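Dipicolinate synthase subunit A (Bacillus halodurans, PDB 3D4O) probably supplies the NAD(P)-dependent, Rossmann-type subunit of dipicolinate synthase, which makes the dipicolinic acid stored in Bacillus spores. Local coordinates at residues C[169-174]-C[181-186]; C[193-196]-C[200-203]. One frame throughout, in Å; residues are numbered along the deposited sequence. Where two conformers were deposited one is given.

Contact 1: residues C[169-174]-C[181-186]. With EDO (1,2-ethanediol), chain L.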
ATOM      1  N   SER C 169      -6.812 -15.414  -3.374  1.00 39.96           N
ATOM      2  CA  SER C 169      -5.568 -14.680  -3.706  1.00 40.66           C
ATOM      3  C   SER C 169      -5.255 -13.604  -2.677  1.00 39.97           C
ATOM      4  O   SER C 169      -4.106 -13.328  -2.352  1.00 41.38           O
ATOM      5  CB  SER C 169      -5.717 -13.975  -5.051  1.00 39.62           C
ATOM      6  OG  SER C 169      -5.916 -14.923  -6.071  1.00 42.15           O
ATOM      7  N   VAL C 170      -6.324 -13.009  -2.197  1.00 40.47           N
ATOM      8  CA  VAL C 170      -6.266 -11.905  -1.247  1.00 39.28           C
ATOM      9  C   VAL C 170      -5.810 -12.417   0.104  1.00 39.14           C
ATOM     10  O   VAL C 170      -4.892 -11.889   0.711  1.00 39.56           O
ATOM     11  CB  VAL C 170      -7.608 -11.157  -1.141  1.00 40.50           C
ATOM     12  CG1 VAL C 170      -7.676 -10.296   0.141  1.00 38.88           C
ATOM     13  CG2 VAL C 170      -7.844 -10.305  -2.418  1.00 40.16           C
ATOM     14  N   ALA C 171      -6.431 -13.490   0.547  1.00 37.47           N
ATOM     15  CA  ALA C 171      -6.110 -14.050   1.865  1.00 36.04           C
ATOM     16  C   ALA C 171      -4.654 -14.545   1.905  1.00 37.76           C
ATOM     17  O   ALA C 171      -3.902 -14.259   2.844  1.00 37.07           O
ATOM     18  CB  ALA C 171      -7.079 -15.147   2.221  1.00 35.32           C
ATOM     19  N   ARG C 172      -4.234 -15.186   0.826  1.00 38.76           N
ATOM     20  CA  ARG C 172      -2.890 -15.760   0.717  0.50 39.96           C
ATOM     21  C   ARG C 172      -1.808 -14.676   0.890  1.00 41.08           C
ATOM     22  O   ARG C 172      -0.798 -14.858   1.562  1.00 42.32           O
ATOM     23  CB  ARG C 172      -2.742 -16.500  -0.630  0.50 39.30           C
ATOM     24  CG  ARG C 172      -1.464 -17.321  -0.792  0.50 42.30           C
ATOM     25  CD  ARG C 172      -1.468 -18.229  -2.077  0.50 40.15           C
ATOM     26  NE  ARG C 172      -2.009 -19.603  -1.950  0.50 33.79           N
ATOM     27  CZ  ARG C 172      -3.117 -20.054  -2.559  0.50 34.61           C
ATOM     28  NH1 ARG C 172      -3.816 -19.223  -3.317  0.50 24.37           N
ATOM     29  NH2 ARG C 172      -3.508 -21.349  -2.438  0.50 28.46           N
ATOM     30  N   LYS C 173      -2.047 -13.548   0.270  1.00 41.83           N
ATOM     31  CA  LYS C 173      -1.122 -12.421   0.321  1.00 44.53           C
ATOM     32  C   LYS C 173      -1.120 -11.699   1.685  1.00 43.40           C
ATOM     33  O   LYS C 173      -0.107 -11.234   2.124  1.00 44.82           O
ATOM     34  CB  LYS C 173      -1.353 -11.449  -0.837  1.00 44.80           C
ATOM     35  CG  LYS C 173      -0.743 -12.026  -2.101  1.00 52.09           C
ATOM     36  CD  LYS C 173      -0.885 -11.148  -3.335  1.00 55.28           C
ATOM     37  CE  LYS C 173       0.122 -11.587  -4.459  1.00 58.20           C
ATOM     38  NZ  LYS C 173       0.084 -12.958  -4.995  1.00 48.34           N
ATOM     39  N   PHE C 174      -2.250 -11.595   2.354  1.00 42.19           N
ATOM     40  CA  PHE C 174      -2.213 -10.950   3.657  1.00 39.74           C
ATOM     41  C   PHE C 174      -1.417 -11.838   4.610  1.00 39.87           C
ATOM     42  O   PHE C 174      -0.611 -11.351   5.420  1.00 41.77           O
ATOM     43  CB  PHE C 174      -3.597 -10.581   4.189  1.00 38.83           C
ATOM     44  CG  PHE C 174      -4.050  -9.241   3.732  1.00 41.57           C
ATOM     45  CD1 PHE C 174      -3.726  -8.107   4.468  1.00 37.45           C
ATOM     46  CD2 PHE C 174      -4.741  -9.091   2.551  1.00 39.03           C
ATOM     47  CE1 PHE C 174      -4.097  -6.859   4.037  1.00 41.18           C
ATOM     48  CE2 PHE C 174      -5.130  -7.854   2.126  1.00 43.80           C
ATOM     49  CZ  PHE C 174      -4.817  -6.724   2.870  1.00 42.29           C
ATOM     50  N   VAL C 181      -4.529 -14.128   9.613  1.00 37.17           N
ATOM     51  CA  VAL C 181      -5.641 -14.156   8.724  1.00 35.02           C
ATOM     52  C   VAL C 181      -6.672 -15.197   9.040  1.00 36.00           C
ATOM     53  O   VAL C 181      -6.384 -16.360   9.269  1.00 35.28           O
ATOM     54  CB  VAL C 181      -5.181 -14.413   7.281  1.00 34.64           C
ATOM     55  CG1 VAL C 181      -6.395 -14.556   6.375  1.00 31.06           C
ATOM     56  CG2 VAL C 181      -4.206 -13.309   6.770  1.00 29.31           C
ATOM     57  N   LYS C 182      -7.902 -14.738   9.041  1.00 36.01           N
ATOM     58  CA  LYS C 182      -9.022 -15.654   9.216  1.00 38.13           C
ATOM     59  C   LYS C 182      -9.908 -15.448   8.018  1.00 37.07           C
ATOM     60  O   LYS C 182     -10.017 -14.344   7.519  1.00 34.42           O
ATOM     61  CB  LYS C 182      -9.775 -15.433  10.524  1.00 39.45           C
ATOM     62  CG  LYS C 182     -10.333 -14.054  10.733  1.00 43.01           C
ATOM     63  CD  LYS C 182     -11.334 -14.025  11.920  1.00 50.76           C
ATOM     64  CE  LYS C 182     -10.683 -14.247  13.258  1.00 53.87           C
ATOM     65  NZ  LYS C 182     -11.627 -14.199  14.464  1.00 55.74           N
ATOM     66  N   VAL C 183     -10.456 -16.543   7.520  1.00 36.01           N
ATOM     67  CA  VAL C 183     -11.307 -16.502   6.344  1.00 34.57           C
ATOM     68  C   VAL C 183     -12.687 -17.088   6.656  1.00 33.48           C
ATOM     69  O   VAL C 183     -12.839 -18.182   7.221  1.00 33.91           O
ATOM     70  CB  VAL C 183     -10.662 -17.217   5.116  1.00 31.98           C
ATOM     71  CG1 VAL C 183     -11.533 -16.958   3.820  1.00 32.71           C
ATOM     72  CG2 VAL C 183      -9.209 -16.756   4.870  1.00 31.27           C
ATOM     73  N   GLY C 184     -13.690 -16.316   6.296  1.00 32.88           N
ATOM     74  CA  GLY C 184     -15.091 -16.713   6.479  1.00 34.95           C
ATOM     75  C   GLY C 184     -15.718 -17.232   5.204  1.00 34.52           C
ATOM     76  O   GLY C 184     -15.553 -16.658   4.138  1.00 32.49           O
ATOM     77  N   ALA C 185     -16.407 -18.356   5.321  1.00 36.24           N
ATOM     78  CA  ALA C 185     -17.104 -18.975   4.156  1.00 35.89           C
ATOM     79  C   ALA C 185     -18.148 -19.949   4.636  1.00 35.78           C
ATOM     80  O   ALA C 185     -18.140 -20.368   5.766  1.00 36.47           O
ATOM     81  CB  ALA C 185     -16.106 -19.699   3.235  1.00 35.44           C
ATOM     82  N   ARG C 186     -19.048 -20.302   3.751  1.00 34.97           N
ATOM     83  CA  ARG C 186     -20.109 -21.219   4.093  1.00 36.18           C
ATOM     84  C   ARG C 186     -19.814 -22.708   3.780  1.00 35.40           C
ATOM     85  O   ARG C 186     -20.204 -23.600   4.528  1.00 35.13           O
ATOM     86  CB  ARG C 186     -21.386 -20.804   3.363  1.00 35.38           C
ATOM     87  CG  ARG C 186     -22.597 -21.478   3.934  1.00 43.25           C
ATOM     88  CD  ARG C 186     -23.864 -21.111   3.220  1.00 46.70           C
ATOM     89  NE  ARG C 186     -23.646 -21.252   1.785  1.00 54.47           N
ATOM     90  CZ  ARG C 186     -23.593 -22.413   1.134  1.00 60.99           C
ATOM     91  NH1 ARG C 186     -23.755 -23.575   1.768  1.00 61.90           N
ATOM     92  NH2 ARG C 186     -23.382 -22.403  -0.171  1.00 63.61           N
TER
HETATM   93  C1  EDO L 293      -1.288 -18.966   3.224  1.00 48.43           C
HETATM   94  O1  EDO L 293      -1.240 -20.296   2.697  1.00 42.06           O
HETATM   95  C2  EDO L 293       0.134 -18.435   3.421  1.00 49.00           C
HETATM   96  O2  EDO L 293       0.308 -17.321   2.556  1.00 44.70           O

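Contact 2: residues C[193-196]-C[200-203]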
ATOM      1  N   ARG C 193     -10.126 -25.987   3.030  1.00 33.60           N
ATOM      2  CA  ARG C 193      -9.029 -25.404   2.245  1.00 32.38           C
ATOM      3  C   ARG C 193      -8.330 -24.295   3.033  1.00 33.58           C
ATOM      4  O   ARG C 193      -7.092 -24.190   3.068  1.00 32.94           O
ATOM      5  CB  ARG C 193      -9.540 -24.892   0.890  1.00 32.05           C
ATOM      6  CG  ARG C 193      -8.488 -24.292  -0.088  1.00 33.85           C
ATOM      7  CD  ARG C 193      -7.257 -25.170  -0.352  1.00 34.82           C
ATOM      8  NE  ARG C 193      -7.609 -26.362  -1.105  1.00 35.61           N
ATOM      9  CZ  ARG C 193      -6.848 -27.430  -1.186  1.00 36.00           C
ATOM     10  NH1 ARG C 193      -5.730 -27.486  -0.503  1.00 33.15           N
ATOM     11  NH2 ARG C 193      -7.262 -28.472  -1.869  1.00 34.00           N
ATOM     12  N   ILE C 194      -9.132 -23.452   3.654  1.00 33.58           N
ATOM     13  CA  ILE C 194      -8.601 -22.357   4.484  1.00 33.53           C
ATOM     14  C   ILE C 194      -7.635 -22.910   5.555  1.00 32.79           C
ATOM     15  O   ILE C 194      -6.583 -22.360   5.832  1.00 34.85           O
ATOM     16  CB  ILE C 194      -9.755 -21.557   5.192  1.00 32.07           C
ATOM     17  CG1 ILE C 194     -10.601 -20.790   4.163  1.00 36.13           C
ATOM     18  CG2 ILE C 194      -9.181 -20.586   6.250  1.00 32.10           C
ATOM     19  CD1 ILE C 194     -12.086 -20.548   4.572  1.00 33.91           C
ATOM     20  N   ALA C 195      -8.032 -24.015   6.139  1.00 33.53           N
ATOM     21  CA  ALA C 195      -7.271 -24.680   7.203  1.00 33.93           C
ATOM     22  C   ALA C 195      -5.984 -25.182   6.592  1.00 34.44           C
ATOM     23  O   ALA C 195      -4.879 -24.965   7.124  1.00 32.69           O
ATOM     24  CB  ALA C 195      -8.050 -25.848   7.784  1.00 32.71           C
ATOM     25  N   GLU C 196      -6.147 -25.866   5.465  1.00 32.67           N
ATOM     26  CA  GLU C 196      -4.981 -26.379   4.740  1.00 33.85           C
ATOM     27  C   GLU C 196      -3.995 -25.270   4.380  1.00 35.60           C
ATOM     28  O   GLU C 196      -2.805 -25.469   4.333  1.00 36.71           O
ATOM     29  CB  GLU C 196      -5.387 -27.151   3.483  1.00 33.29           C
ATOM     30  CG  GLU C 196      -4.223 -27.693   2.690  1.00 31.92           C
ATOM     31  CD  GLU C 196      -3.629 -26.666   1.746  1.00 38.32           C
ATOM     32  OE1 GLU C 196      -4.368 -25.810   1.221  1.00 34.35           O
ATOM     33  OE2 GLU C 196      -2.420 -26.719   1.521  1.00 37.64           O
ATOM     34  N   GLU C 200      -7.163 -19.405   9.590  1.00 34.49           N
ATOM     35  CA  GLU C 200      -8.242 -19.770  10.511  1.00 36.04           C
ATOM     36  C   GLU C 200      -9.600 -19.672   9.837  1.00 35.56           C
ATOM     37  O   GLU C 200     -10.039 -18.579   9.496  1.00 34.97           O
ATOM     38  CB  GLU C 200      -8.233 -18.883  11.770  1.00 36.18           C
ATOM     39  CG  GLU C 200      -9.421 -19.214  12.675  1.00 41.67           C
ATOM     40  CD  GLU C 200      -9.584 -18.288  13.881  1.00 49.88           C
ATOM     41  OE1 GLU C 200      -8.705 -17.430  14.159  1.00 49.10           O
ATOM     42  OE2 GLU C 200     -10.624 -18.442  14.549  1.00 55.51           O
ATOM     43  N   PRO C 201     -10.257 -20.814   9.613  1.00 36.02           N
ATOM     44  CA  PRO C 201     -11.563 -20.707   8.990  1.00 35.78           C
ATOM     45  C   PRO C 201     -12.644 -20.472   9.982  1.00 37.45           C
ATOM     46  O   PRO C 201     -12.496 -20.788  11.157  1.00 39.41           O
ATOM     47  CB  PRO C 201     -11.792 -22.103   8.411  1.00 35.94           C
ATOM     48  CG  PRO C 201     -11.057 -23.023   9.315  1.00 38.84           C
ATOM     49  CD  PRO C 201      -9.874 -22.219   9.864  1.00 37.77           C
ATOM     50  N   PHE C 202     -13.720 -19.882   9.507  1.00 36.64           N
ATOM     51  CA  PHE C 202     -14.920 -19.739  10.319  1.00 37.49           C
ATOM     52  C   PHE C 202     -16.158 -19.750   9.451  1.00 37.24           C
ATOM     53  O   PHE C 202     -16.119 -19.276   8.348  1.00 36.88           O
ATOM     54  CB  PHE C 202     -14.887 -18.497  11.205  1.00 38.53           C
ATOM     55  CG  PHE C 202     -14.950 -17.173  10.463  1.00 37.01           C
ATOM     56  CD1 PHE C 202     -13.801 -16.589   9.971  1.00 37.32           C
ATOM     57  CD2 PHE C 202     -16.144 -16.491  10.354  1.00 37.71           C
ATOM     58  CE1 PHE C 202     -13.833 -15.363   9.349  1.00 33.67           C
ATOM     59  CE2 PHE C 202     -16.204 -15.248   9.734  1.00 36.61           C
ATOM     60  CZ  PHE C 202     -15.046 -14.696   9.219  1.00 38.42           C
ATOM     61  N   HIS C 203     -17.251 -20.308   9.948  1.00 37.77           N
ATOM     62  CA  HIS C 203     -18.477 -20.326   9.154  1.00 37.93           C
ATOM     63  C   HIS C 203     -18.982 -18.906   9.101  1.00 38.64           C
ATOM     64  O   HIS C 203     -19.090 -18.195  10.111  1.00 39.93           O
ATOM     65  CB  HIS C 203     -19.548 -21.277   9.711  1.00 39.03           C
ATOM     66  CG  HIS C 203     -20.656 -21.569   8.744  1.00 39.44           C
ATOM     67  ND1 HIS C 203     -21.779 -20.779   8.630  1.00 37.69           N
ATOM     68  CD2 HIS C 203     -20.827 -22.592   7.871  1.00 40.04           C
ATOM     69  CE1 HIS C 203     -22.589 -21.299   7.725  1.00 40.70           C
ATOM     70  NE2 HIS C 203     -22.035 -22.401   7.252  1.00 39.95           N
TER

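Contact 1: residues C[169-174]-C[181-186]
Ala171 and Val181 are the closest backbone pair, with their CA atoms 6.9 Å apart, where helix segment 169-174 runs antiparallel to strand 181-185 at 164°, the axes coming within 8.8 Å. This is the second half of a beta-alpha-beta crossover in a Rossmann-type domain: the chain leaves strand 157-161, passes through helix 165-176 and returns on strand 180-185, which lies beside the first strand in the parallel sheet. The helix rests on both strands, since Ala171 also touches Val160, and Phe174 touches Val158. Alanine suits the point of nearest approach because a lone methyl lets the helix sit low over the sheet; Ala171 CB meets Val183 CG2 at 3.8 Å and stands farther, 4.3 Å, from Val181 CG1. Valines suit the strand because branching at CB gives two short methyls that cover the sheet surface. The ring of Phe174 leads away toward helix 127-148, meeting Thr141 and Ile142. 1,2-Ethanediol, probably from the crystallisation liquor, donates a weak hydrogen bond from O2 to Arg172 O and is also bonded to Met197 O. In Val181, CG1 lies anti to the backbone N (chi1 175°), and the other methyl is carried beside that N, where Val181 CG2 lies 3.8 Å from Phe174 CB, at the root of the aromatic side chain.

Contact 2: residues C[193-196]-C[200-203]
Ile194 packs against Pro201 through its gamma methyl: Ile194 CG2 lies 3.5 Å from the tertiary amide nitrogen, Pro201 N, and 3.7 Å from Pro201 CB. Ile194 CG2 also comes 3.7 Å from Glu200 C, and therefore covers the peptide link between the two strand residues as well as the proline ring. With chi1, measured to CG1, at -67°, CG1 lies beside the backbone N and CG2 is anti to it; this lays the methyl over the link, while CG1 carries Ile194 CD1 past the ring to within 4.2 Å of Pro201 CB. The isoleucine and proline side chains lie alongside each other, pointing in opposite senses. At the margin, Ala195 CB makes a looser apolar contact with Pro201 CG at 4.4 Å. A branched aliphatic suits position 194, since both branches reach Pro201 and the side chain also touches Val183, Leu163 and Met199.

Helix 188-196 here covers the outermost strand of a parallel Rossmann-type sheet, closing the beta-alpha-beta unit that runs from strand 180-185 to strand 200-203. Proline has no N-H to give, yet it fits this strand: the backbone bonds to strand 180-185 are made by its neighbours, Glu200 and Phe202. Those neighbours also turn away from the helix, and both side chains touch Lys182 and Glu210. On the exposed part of the helix, Arg193 and Glu196 form a salt bridge, Arg193 NH1 to Glu196 OE1 at 2.8 Å. The carboxylate oxygen lies almost in the guanidinium plane, whereas the donor approaches that oxygen from above the carboxylate plane, 70° out of it.

From the N terminus, strand 157-161 leads into helix 165-176, and contact 1 closes a short loop when strand 180-185 returns beneath that helix. The chain then runs on into helix 188-196, and contact 2 closes a second, tighter turn onto strand 200-203. The two closures follow in series, neither nesting nor crossing, with centres about 8 Å apart. The contacts meet where the two strands pair: Val183 N to Glu200 O (2.9 Å) and Phe202 N to Val183 O (3.0 Å) are probable hydrogen bonds. Val183 thus belongs to both units, its side chain touching Ala171 and Ile194, so that both helices are tied to strand 180-185, the neighbour of the edge strand 200-203.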